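Local coordinates for protein ORF73 (Murid herpesvirus 4, PDB 2YQ1) that probably binds viral DNA and self-associates through this C-terminal domain of the murid herpesvirus latency-associated nuclear antigen (LANA), at residues C[79-84]-C[93-98]; C[35-40]-C[68-73]; C[23-28]-C[111-116]. One frame throughout, in Å; residues are numbered along the deposited sequence.

Interaction 1 of 3, residues C[79-84]-C[93-98]; sequences SCLPLV and TYYLLS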
loop_
_atom_site.group_PDB
_atom_site.type_symbol
_atom_site.label_atom_id
_atom_site.label_comp_id
_atom_site.label_asym_id
_atom_site.label_seq_id
_atom_site.Cartn_x
_atom_site.Cartn_y
_atom_site.Cartn_z
ATOM N N SER C 79 -1.233 -6.629 4.277
ATOM C CA SER C 79 0.211 -6.715 4.331
ATOM C C SER C 79 0.669 -5.999 5.594
ATOM O O SER C 79 -0.120 -5.749 6.502
ATOM C CB SER C 79 0.839 -6.079 3.089
ATOM O OG SER C 79 2.202 -6.452 2.941
ATOM N N CYS C 80 1.943 -5.655 5.649
ATOM C CA CYS C 80 2.467 -4.993 6.825
ATOM C C CYS C 80 3.360 -3.829 6.426
ATOM O O CYS C 80 3.969 -3.838 5.355
ATOM C CB CYS C 80 3.236 -5.990 7.688
ATOM S SG CYS C 80 4.748 -6.585 6.938
ATOM N N LEU C 81 3.410 -2.818 7.286
ATOM C CA LEU C 81 4.255 -1.656 7.053
ATOM C C LEU C 81 5.704 -2.000 7.387
ATOM O O LEU C 81 5.961 -2.921 8.160
ATOM C CB LEU C 81 3.768 -0.474 7.898
ATOM C CG LEU C 81 2.425 0.116 7.467
ATOM C CD1 LEU C 81 1.943 1.164 8.459
ATOM C CD2 LEU C 81 2.532 0.701 6.066
ATOM N N PRO C 82 6.657 -1.277 6.783
ATOM C CA PRO C 82 8.072 -1.530 7.082
ATOM C C PRO C 82 8.459 -1.038 8.471
ATOM O O PRO C 82 7.815 -0.147 9.023
ATOM C CB PRO C 82 8.804 -0.711 6.014
ATOM C CG PRO C 82 7.839 0.365 5.643
ATOM C CD PRO C 82 6.482 -0.258 5.735
ATOM N N LEU C 83 9.516 -1.614 9.030
ATOM C CA LEU C 83 10.007 -1.176 10.327
ATOM C C LEU C 83 10.801 0.113 10.164
ATOM O O LEU C 83 11.484 0.305 9.156
ATOM C CB LEU C 83 10.885 -2.254 10.956
ATOM C CG LEU C 83 10.179 -3.565 11.309
ATOM C CD1 LEU C 83 11.195 -4.646 11.621
ATOM C CD2 LEU C 83 9.226 -3.368 12.479
ATOM N N VAL C 84 10.693 1.000 11.149
ATOM C CA VAL C 84 11.541 2.182 11.212
ATOM C C VAL C 84 12.869 1.853 11.888
ATOM O O VAL C 84 12.905 1.590 13.090
ATOM C CB VAL C 84 10.863 3.321 11.993
ATOM C CG1 VAL C 84 11.803 4.514 12.119
ATOM C CG2 VAL C 84 9.563 3.726 11.317
ATOM N N THR C 93 3.075 -3.073 12.259
ATOM C CA THR C 93 1.781 -2.498 11.942
ATOM C C THR C 93 1.304 -3.086 10.620
ATOM O O THR C 93 2.023 -3.065 9.620
ATOM C CB THR C 93 1.858 -0.961 11.843
ATOM O OG1 THR C 93 2.343 -0.429 13.084
ATOM C CG2 THR C 93 0.486 -0.369 11.555
ATOM N N TYR C 94 0.098 -3.639 10.629
ATOM C CA TYR C 94 -0.462 -4.238 9.429
ATOM C C TYR C 94 -1.329 -3.213 8.708
ATOM O O TYR C 94 -1.796 -2.253 9.318
ATOM C CB TYR C 94 -1.251 -5.503 9.783
ATOM C CG TYR C 94 -0.403 -6.538 10.491
ATOM C CD1 TYR C 94 -0.216 -6.487 11.868
ATOM C CD2 TYR C 94 0.234 -7.550 9.781
ATOM C CE1 TYR C 94 0.570 -7.418 12.517
ATOM C CE2 TYR C 94 1.020 -8.489 10.422
ATOM C CZ TYR C 94 1.186 -8.420 11.790
ATOM O OH TYR C 94 1.970 -9.352 12.433
ATOM N N TYR C 95 -1.545 -3.407 7.414
ATOM C CA TYR C 95 -2.326 -2.440 6.650
ATOM C C TYR C 95 -2.963 -3.072 5.423
ATOM O O TYR C 95 -2.533 -4.127 4.950
ATOM C CB TYR C 95 -1.458 -1.251 6.216
ATOM C CG TYR C 95 -0.723 -1.514 4.922
ATOM C CD1 TYR C 95 0.486 -2.196 4.918
ATOM C CD2 TYR C 95 -1.239 -1.085 3.702
ATOM C CE1 TYR C 95 1.155 -2.453 3.739
ATOM C CE2 TYR C 95 -0.575 -1.341 2.519
ATOM C CZ TYR C 95 0.623 -2.021 2.546
ATOM O OH TYR C 95 1.292 -2.274 1.372
ATOM N N LEU C 96 -3.975 -2.397 4.895
ATOM C CA LEU C 96 -4.475 -2.697 3.563
ATOM C C LEU C 96 -4.875 -1.400 2.881
ATOM O O LEU C 96 -5.007 -0.365 3.535
ATOM C CB LEU C 96 -5.640 -3.697 3.613
ATOM C CG LEU C 96 -6.921 -3.395 4.399
ATOM C CD1 LEU C 96 -7.854 -2.421 3.681
ATOM C CD2 LEU C 96 -7.654 -4.699 4.690
ATOM N N LEU C 97 -5.068 -1.456 1.568
ATOM C CA LEU C 97 -5.512 -0.290 0.824
ATOM C C LEU C 97 -6.896 -0.561 0.256
ATOM O O LEU C 97 -7.123 -1.581 -0.391
ATOM C CB LEU C 97 -4.540 0.012 -0.317
ATOM C CG LEU C 97 -3.125 0.353 0.143
ATOM C CD1 LEU C 97 -2.172 0.443 -1.035
ATOM C CD2 LEU C 97 -3.155 1.658 0.912
ATOM N N SER C 98 -7.819 0.356 0.515
ATOM C CA SER C 98 -9.137 0.295 -0.090
ATOM C C SER C 98 -9.229 1.383 -1.142
ATOM O O SER C 98 -9.385 2.557 -0.810
ATOM C CB SER C 98 -10.219 0.500 0.964
ATOM O OG SER C 98 -10.145 -0.492 1.970
HETATM O O HOH W 1 3.084 -4.861 1.145
HETATM O O HOH W 2 5.155 -2.335 10.723
#

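Interaction 2 of 3, residues C[35-40]-C[68-73]; sequences RLFDPE and IQSKHV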
loop_
_atom_site.group_PDB
_atom_site.type_symbol
_atom_site.label_atom_id
_atom_site.label_comp_id
_atom_site.label_asym_id
_atom_site.label_seq_id
_atom_site.Cartn_x
_atom_site.Cartn_y
_atom_site.Cartn_z
ATOM N N ARG C 35 -23.987 3.678 -2.146
ATOM C CA ARG C 35 -23.431 3.959 -3.461
ATOM C C ARG C 35 -22.071 3.289 -3.692
ATOM O O ARG C 35 -21.743 2.898 -4.812
ATOM C CB ARG C 35 -23.326 5.470 -3.689
ATOM C CG ARG C 35 -24.638 6.229 -3.670
ATOM C CD ARG C 35 -24.631 7.356 -4.687
ATOM N NE ARG C 35 -25.723 8.298 -4.458
ATOM C CZ ARG C 35 -25.599 9.411 -3.742
ATOM N NH1 ARG C 35 -24.431 9.721 -3.193
ATOM N NH2 ARG C 35 -26.637 10.219 -3.575
ATOM N N LEU C 36 -21.295 3.150 -2.620
ATOM C CA LEU C 36 -19.992 2.486 -2.669
ATOM C C LEU C 36 -20.097 0.966 -2.656
ATOM O O LEU C 36 -19.124 0.269 -2.945
ATOM C CB LEU C 36 -19.148 2.936 -1.474
ATOM C CG LEU C 36 -18.484 4.308 -1.619
ATOM C CD1 LEU C 36 -17.614 4.621 -0.416
ATOM C CD2 LEU C 36 -17.667 4.372 -2.900
ATOM N N PHE C 37 -21.280 0.458 -2.325
ATOM C CA PHE C 37 -21.498 -0.982 -2.225
ATOM C C PHE C 37 -22.687 -1.463 -3.038
ATOM O O PHE C 37 -23.253 -2.520 -2.766
ATOM C CB PHE C 37 -21.652 -1.393 -0.760
ATOM C CG PHE C 37 -20.389 -1.243 0.036
ATOM C CD1 PHE C 37 -20.069 -0.037 0.636
ATOM C CD2 PHE C 37 -19.505 -2.304 0.156
ATOM C CE1 PHE C 37 -18.902 0.103 1.363
ATOM C CE2 PHE C 37 -18.335 -2.169 0.879
ATOM C CZ PHE C 37 -18.034 -0.964 1.482
ATOM N N ASP C 38 -23.038 -0.681 -4.049
ATOM C CA ASP C 38 -24.147 -0.981 -4.936
ATOM C C ASP C 38 -23.634 -2.060 -5.880
ATOM O O ASP C 38 -22.692 -1.833 -6.638
ATOM C CB ASP C 38 -24.593 0.270 -5.701
ATOM C CG ASP C 38 -25.887 0.057 -6.479
ATOM O OD1 ASP C 38 -26.429 -1.067 -6.452
ATOM O OD2 ASP C 38 -26.384 1.024 -7.094
ATOM N N PRO C 39 -24.258 -3.248 -5.824
ATOM C CA PRO C 39 -23.929 -4.417 -6.649
ATOM C C PRO C 39 -24.229 -4.186 -8.118
ATOM O O PRO C 39 -23.841 -4.995 -8.957
ATOM C CB PRO C 39 -24.847 -5.512 -6.093
ATOM C CG PRO C 39 -25.959 -4.782 -5.444
ATOM C CD PRO C 39 -25.364 -3.532 -4.891
ATOM N N GLU C 40 -24.875 -3.069 -8.424
ATOM C CA GLU C 40 -25.195 -2.733 -9.799
ATOM C C GLU C 40 -24.208 -1.715 -10.343
ATOM O O GLU C 40 -23.387 -1.171 -9.602
ATOM C CB GLU C 40 -26.634 -2.225 -9.944
ATOM C CG GLU C 40 -27.718 -3.237 -9.625
ATOM C CD GLU C 40 -29.115 -2.653 -9.784
ATOM O OE1 GLU C 40 -29.235 -1.417 -9.913
ATOM O OE2 GLU C 40 -30.091 -3.430 -9.795
ATOM N N ILE C 68 -14.869 -4.868 2.811
ATOM C CA ILE C 68 -14.708 -3.680 1.978
ATOM C C ILE C 68 -14.354 -4.096 0.549
ATOM O O ILE C 68 -13.222 -3.920 0.076
ATOM C CB ILE C 68 -13.660 -2.711 2.574
ATOM C CG1 ILE C 68 -13.961 -2.456 4.051
ATOM C CG2 ILE C 68 -13.634 -1.393 1.820
ATOM C CD1 ILE C 68 -12.932 -1.589 4.748
ATOM N N GLN C 69 -15.337 -4.681 -0.125
ATOM C CA GLN C 69 -15.189 -5.111 -1.507
ATOM C C GLN C 69 -16.510 -4.892 -2.226
ATOM O O GLN C 69 -17.564 -5.296 -1.737
ATOM C CB GLN C 69 -14.798 -6.590 -1.595
ATOM C CG GLN C 69 -13.487 -6.966 -0.912
ATOM C CD GLN C 69 -12.245 -6.483 -1.652
ATOM O OE1 GLN C 69 -12.336 -5.848 -2.700
ATOM N NE2 GLN C 69 -11.078 -6.785 -1.099
ATOM N N SER C 70 -16.445 -4.220 -3.369
ATOM C CA SER C 70 -17.582 -4.093 -4.269
ATOM C C SER C 70 -17.046 -3.709 -5.637
ATOM O O SER C 70 -15.860 -3.879 -5.910
ATOM C CB SER C 70 -18.549 -3.021 -3.772
ATOM O OG SER C 70 -17.948 -1.741 -3.825
ATOM N N LYS C 71 -17.910 -3.184 -6.496
ATOM C CA LYS C 71 -17.459 -2.703 -7.793
ATOM C C LYS C 71 -16.853 -1.319 -7.668
ATOM O O LYS C 71 -16.146 -0.862 -8.554
ATOM C CB LYS C 71 -18.621 -2.653 -8.784
ATOM C CG LYS C 71 -19.227 -3.993 -9.138
ATOM C CD LYS C 71 -20.435 -3.768 -10.019
ATOM C CE LYS C 71 -20.988 -5.054 -10.592
ATOM N NZ LYS C 71 -22.228 -4.775 -11.376
ATOM N N HIS C 72 -17.132 -0.662 -6.550
ATOM C CA HIS C 72 -16.770 0.737 -6.366
ATOM C C HIS C 72 -15.656 0.914 -5.343
ATOM O O HIS C 72 -15.064 1.987 -5.227
ATOM C CB HIS C 72 -18.010 1.528 -5.961
ATOM C CG HIS C 72 -19.235 1.115 -6.717
ATOM N ND1 HIS C 72 -19.484 1.523 -8.009
ATOM C CD2 HIS C 72 -20.250 0.284 -6.383
ATOM C CE1 HIS C 72 -20.615 0.983 -8.428
ATOM N NE2 HIS C 72 -21.099 0.226 -7.460
ATOM N N VAL C 73 -15.386 -0.142 -4.586
ATOM C CA VAL C 73 -14.259 -0.136 -3.664
ATOM C C VAL C 73 -13.513 -1.469 -3.658
ATOM O O VAL C 73 -14.089 -2.524 -3.404
ATOM C CB VAL C 73 -14.651 0.307 -2.229
ATOM C CG1 VAL C 73 -15.781 -0.544 -1.674
ATOM C CG2 VAL C 73 -13.431 0.263 -1.320
HETATM O O HOH W 3 -20.782 -4.236 -6.368
#

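Interaction 3 of 3, residues C[23-28]-C[111-116]; sequences QGMRRH and RVVLAY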
loop_
_atom_site.group_PDB
_atom_site.type_symbol
_atom_site.label_atom_id
_atom_site.label_comp_id
_atom_site.label_asym_id
_atom_site.label_seq_id
_atom_site.Cartn_x
_atom_site.Cartn_y
_atom_site.Cartn_z
ATOM N N GLN C 23 -20.412 -10.830 7.833
ATOM C CA GLN C 23 -21.653 -10.354 7.231
ATOM C C GLN C 23 -22.223 -9.103 7.914
ATOM O O GLN C 23 -22.809 -8.244 7.252
ATOM C CB GLN C 23 -22.685 -11.476 7.142
ATOM C CG GLN C 23 -22.279 -12.551 6.142
ATOM C CD GLN C 23 -23.360 -13.583 5.904
ATOM O OE1 GLN C 23 -24.155 -13.888 6.793
ATOM N NE2 GLN C 23 -23.401 -14.124 4.692
ATOM N N GLY C 24 -22.067 -9.017 9.231
ATOM C CA GLY C 24 -22.508 -7.854 9.982
ATOM C C GLY C 24 -21.933 -6.546 9.457
ATOM O O GLY C 24 -22.670 -5.596 9.180
ATOM N N MET C 25 -20.613 -6.487 9.323
ATOM C CA MET C 25 -19.956 -5.274 8.849
ATOM C C MET C 25 -20.342 -4.953 7.404
ATOM O O MET C 25 -20.641 -3.803 7.081
ATOM C CB MET C 25 -18.433 -5.378 8.983
ATOM C CG MET C 25 -17.694 -4.081 8.666
ATOM S SD MET C 25 -15.904 -4.167 8.922
ATOM C CE MET C 25 -15.469 -2.436 8.794
ATOM N N ARG C 26 -20.349 -5.973 6.550
ATOM C CA ARG C 26 -20.747 -5.815 5.150
ATOM C C ARG C 26 -22.135 -5.207 5.027
ATOM O O ARG C 26 -22.333 -4.245 4.284
ATOM C CB ARG C 26 -20.735 -7.169 4.443
ATOM C CG ARG C 26 -21.180 -7.138 2.986
ATOM C CD ARG C 26 -20.364 -6.164 2.141
ATOM N NE ARG C 26 -19.110 -6.753 1.676
ATOM C CZ ARG C 26 -19.008 -7.617 0.669
ATOM N NH1 ARG C 26 -20.089 -8.012 0.010
ATOM N NH2 ARG C 26 -17.821 -8.094 0.324
ATOM N N ARG C 27 -23.091 -5.775 5.752
ATOM C CA ARG C 27 -24.453 -5.261 5.751
ATOM C C ARG C 27 -24.514 -3.817 6.231
ATOM O O ARG C 27 -25.209 -2.992 5.650
ATOM C CB ARG C 27 -25.370 -6.143 6.595
ATOM C CG ARG C 27 -25.725 -7.465 5.931
ATOM C CD ARG C 27 -26.797 -8.183 6.724
ATOM N NE ARG C 27 -27.340 -9.333 6.012
ATOM C CZ ARG C 27 -28.488 -9.921 6.329
ATOM N NH1 ARG C 27 -29.209 -9.460 7.343
ATOM N NH2 ARG C 27 -28.916 -10.967 5.633
ATOM N N HIS C 28 -23.763 -3.513 7.282
ATOM C CA HIS C 28 -23.688 -2.147 7.774
ATOM C C HIS C 28 -23.157 -1.196 6.704
ATOM O O HIS C 28 -23.677 -0.092 6.538
ATOM C CB HIS C 28 -22.823 -2.066 9.030
ATOM C CG HIS C 28 -22.554 -0.667 9.485
ATOM N ND1 HIS C 28 -23.417 0.028 10.306
ATOM C CD2 HIS C 28 -21.516 0.167 9.239
ATOM C CE1 HIS C 28 -22.925 1.230 10.541
ATOM N NE2 HIS C 28 -21.770 1.339 9.906
ATOM N N ARG C 111 -14.710 7.581 6.959
ATOM C CA ARG C 111 -15.640 7.960 8.011
ATOM C C ARG C 111 -16.539 6.786 8.414
ATOM O O ARG C 111 -16.696 6.495 9.602
ATOM C CB ARG C 111 -16.486 9.129 7.573
ATOM C CG ARG C 111 -17.547 9.432 8.583
ATOM C CD ARG C 111 -18.360 10.648 8.136
ATOM N NE ARG C 111 -19.667 10.410 7.497
ATOM C CZ ARG C 111 -19.989 10.737 6.246
ATOM N NH1 ARG C 111 -19.049 11.211 5.443
ATOM N NH2 ARG C 111 -21.216 10.491 5.766
ATOM N N VAL C 112 -17.123 6.121 7.421
ATOM C CA VAL C 112 -18.081 5.045 7.650
ATOM C C VAL C 112 -17.431 3.808 8.278
ATOM O O VAL C 112 -17.976 3.218 9.212
ATOM C CB VAL C 112 -18.811 4.674 6.346
ATOM C CG1 VAL C 112 -19.561 3.362 6.483
ATOM C CG2 VAL C 112 -19.739 5.802 5.933
ATOM N N VAL C 113 -16.251 3.438 7.793
ATOM C CA VAL C 113 -15.569 2.257 8.310
ATOM C C VAL C 113 -15.073 2.502 9.730
ATOM O O VAL C 113 -15.225 1.647 10.606
ATOM C CB VAL C 113 -14.386 1.842 7.409
ATOM C CG1 VAL C 113 -13.545 0.774 8.096
ATOM C CG2 VAL C 113 -14.893 1.344 6.068
ATOM N N LEU C 114 -14.495 3.675 9.957
ATOM C CA LEU C 114 -13.993 4.029 11.277
ATOM C C LEU C 114 -15.114 4.132 12.313
ATOM O O LEU C 114 -14.931 3.734 13.464
ATOM C CB LEU C 114 -13.172 5.321 11.233
ATOM C CG LEU C 114 -11.826 5.235 10.498
ATOM C CD1 LEU C 114 -10.941 6.429 10.831
ATOM C CD2 LEU C 114 -11.111 3.932 10.813
ATOM N N ALA C 115 -16.254 4.694 11.912
ATOM C CA ALA C 115 -17.425 4.775 12.790
ATOM C C ALA C 115 -17.812 3.400 13.326
ATOM O O ALA C 115 -18.101 3.236 14.510
ATOM C CB ALA C 115 -18.603 5.418 12.064
ATOM N N TYR C 116 -17.824 2.411 12.442
ATOM C CA TYR C 116 -18.044 1.034 12.857
ATOM C C TYR C 116 -16.889 0.544 13.728
ATOM O O TYR C 116 -17.106 -0.049 14.783
ATOM C CB TYR C 116 -18.209 0.121 11.642
ATOM C CG TYR C 116 -18.440 -1.334 11.997
ATOM C CD1 TYR C 116 -19.720 -1.818 12.237
ATOM C CD2 TYR C 116 -17.378 -2.226 12.079
ATOM C CE1 TYR C 116 -19.936 -3.149 12.556
ATOM C CE2 TYR C 116 -17.583 -3.559 12.398
ATOM C CZ TYR C 116 -18.864 -4.015 12.633
ATOM O OH TYR C 116 -19.067 -5.340 12.950
#

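Interaction 1 of 3, residues C[79-84]-C[93-98]
C80 lies at the edge of the Y95 ring, its carbonyl oxygen near the ring plane, 3.5 Å from Y95 CE1; S79 CB and L81 CD2 approach obliquely, the latter 3.7 Å from Y95 CD1. Y95 CG stands between the backbone N and the carbonyl carbon (chi1 86°), which helps place the ring against S79 and C80. At the edge of the Y94 ring lies S79 O, while C80 CB approaches Y94 CD2 obliquely at 4.0 Å. The two tyrosines project from opposite faces of the sheet, Y94 beside C80 and Y95 beside S79.

Between the two rings runs an antiparallel ladder. S79 and Y95 form the hydrogen-bonded pair, S79 N giving to Y95 O and Y95 N to S79 O, each at 2.9 Å; C80 and Y94 follow as a non-hydrogen-bonded pair. L81 N then donates to T93 O over 2.7 Å, and one water joins L81 O to T93 N just where the strands part. The aliphatic ends of L81 and T93 provide an apolar contact there, CD1 resting on CG2.

A second water links S79 OG with Y95 OH, and that phenol also bonds Y95 OH of the second subunit, placing one face at the dimer interface. On the other face, Y94 packs against L61 of helix 60-67, and strand 49-55 continues the sheet beyond 94-100.

Interaction 2 of 3, residues C[35-40]-C[68-73]
Three partners share S70 OG. It accepts from H72 N at 3.0 Å and from V73 N at 3.1 Å, making an ST turn and an ST motif, and donates to L36 O at a modelled 2.5 Å, too short to be taken literally. With OG between the backbone N and the carbonyl carbon (chi1 66°), S70 faces the amides of H72 and V73 while staying close to L36 O; serine is short enough to serve both.

H72 NE2 donates to D38 O at 2.7 Å in a bent bond (137° at the hydrogen), D38 O near the ring plane and the N-H directed at a lone pair in the carbonyl plane; a weak second bond runs to E40 O. R35 O lies over one face of the imidazole and K71 CB over the other. K71, extended beyond CG, reaches P39 O with NZ at 2.9 Å, from above the carbonyl plane, and also bonds G41 O. V73 CG1 sits over the face of the F37 ring, 4.2 Å from its centroid, a CH-pi contact, with I68 CA at the ring edge.

Side-chain donors thus meet main-chain acceptors, so these bonds hold the backbone of 35-40 directly, and the carbonyls around H72 and K71 would probably favour positive charge there.

Interaction 3 of 3, residues C[23-28]-C[111-116]
Helices 20-32 and 103-120 pack against each other here, and Y116 spans the gap between them with M25 and H28 as its partners. M25 CG lies over one face of the phenol, 4.0 Å from the centroid of the Y116 ring, a CH-pi contact. M25 SD lies obliquely, 4.6 Å from the centroid of the Y116 ring, so the pair is also a Met-aromatic contact. With CG anti to the backbone N (chi1 -173°) and the rest of the chain extended, M25 crosses the ring obliquely and continues past it until CE touches V113 CG1 at 3.8 Å. A long, unbranched and flexible side chain suits this path.

The segment axes pass 11.1 Å apart at 139° between their directions. This wide spacing leaves the backbones well separated and makes large side chains the means of contact, which is why a tyrosine fits at 116 while the shorter V112 and V113 contribute less. In this domain of the LANA DNA-binding family the two helices also share helix 60-67 as a neighbour: M25 and V113 both touch L64, and Y116 OH hydrogen-bonds K63 NZ, giving the polar end of the ring a partner.

The flat imidazole of H28 can lie against Y116 without filling much depth. The two rings meet obliquely, centroids 5.5 Å apart and planes at 41°, the side chains sliding past each other in opposite directions. Y116 CD1 stands over the imidazole face, 4.0 Å from H28 CD2. No hydrogen bond crosses between the segments, and V112 also leans on L29 and T32 farther along helix 20-32.

In the fold
Interactions 2 and 3 are close neighbours, their centres about 13 Å apart, and touch through I68 of interaction 2: its CD1 lies 3.8 Å from V113 CG2, where the loop after helix 60-67 meets helix 103-120. I68 also leads to interaction 1, whose centre is about 24 Å from that of interaction 2, since its CG2 is 3.6 Å from S98 OG on strand 94-100, joined there by V73. Loop 68-73 therefore links helical packing to sheet. Interactions 1 and 3 do not touch, with nearest atoms about 7 Å apart, although helix 103-120 follows strand 94-100 in the chain. Interaction 1, lying across the chain's centre from both others, faces the second subunit, whereas no other chain of the assembly touches 23-28 or 111-116.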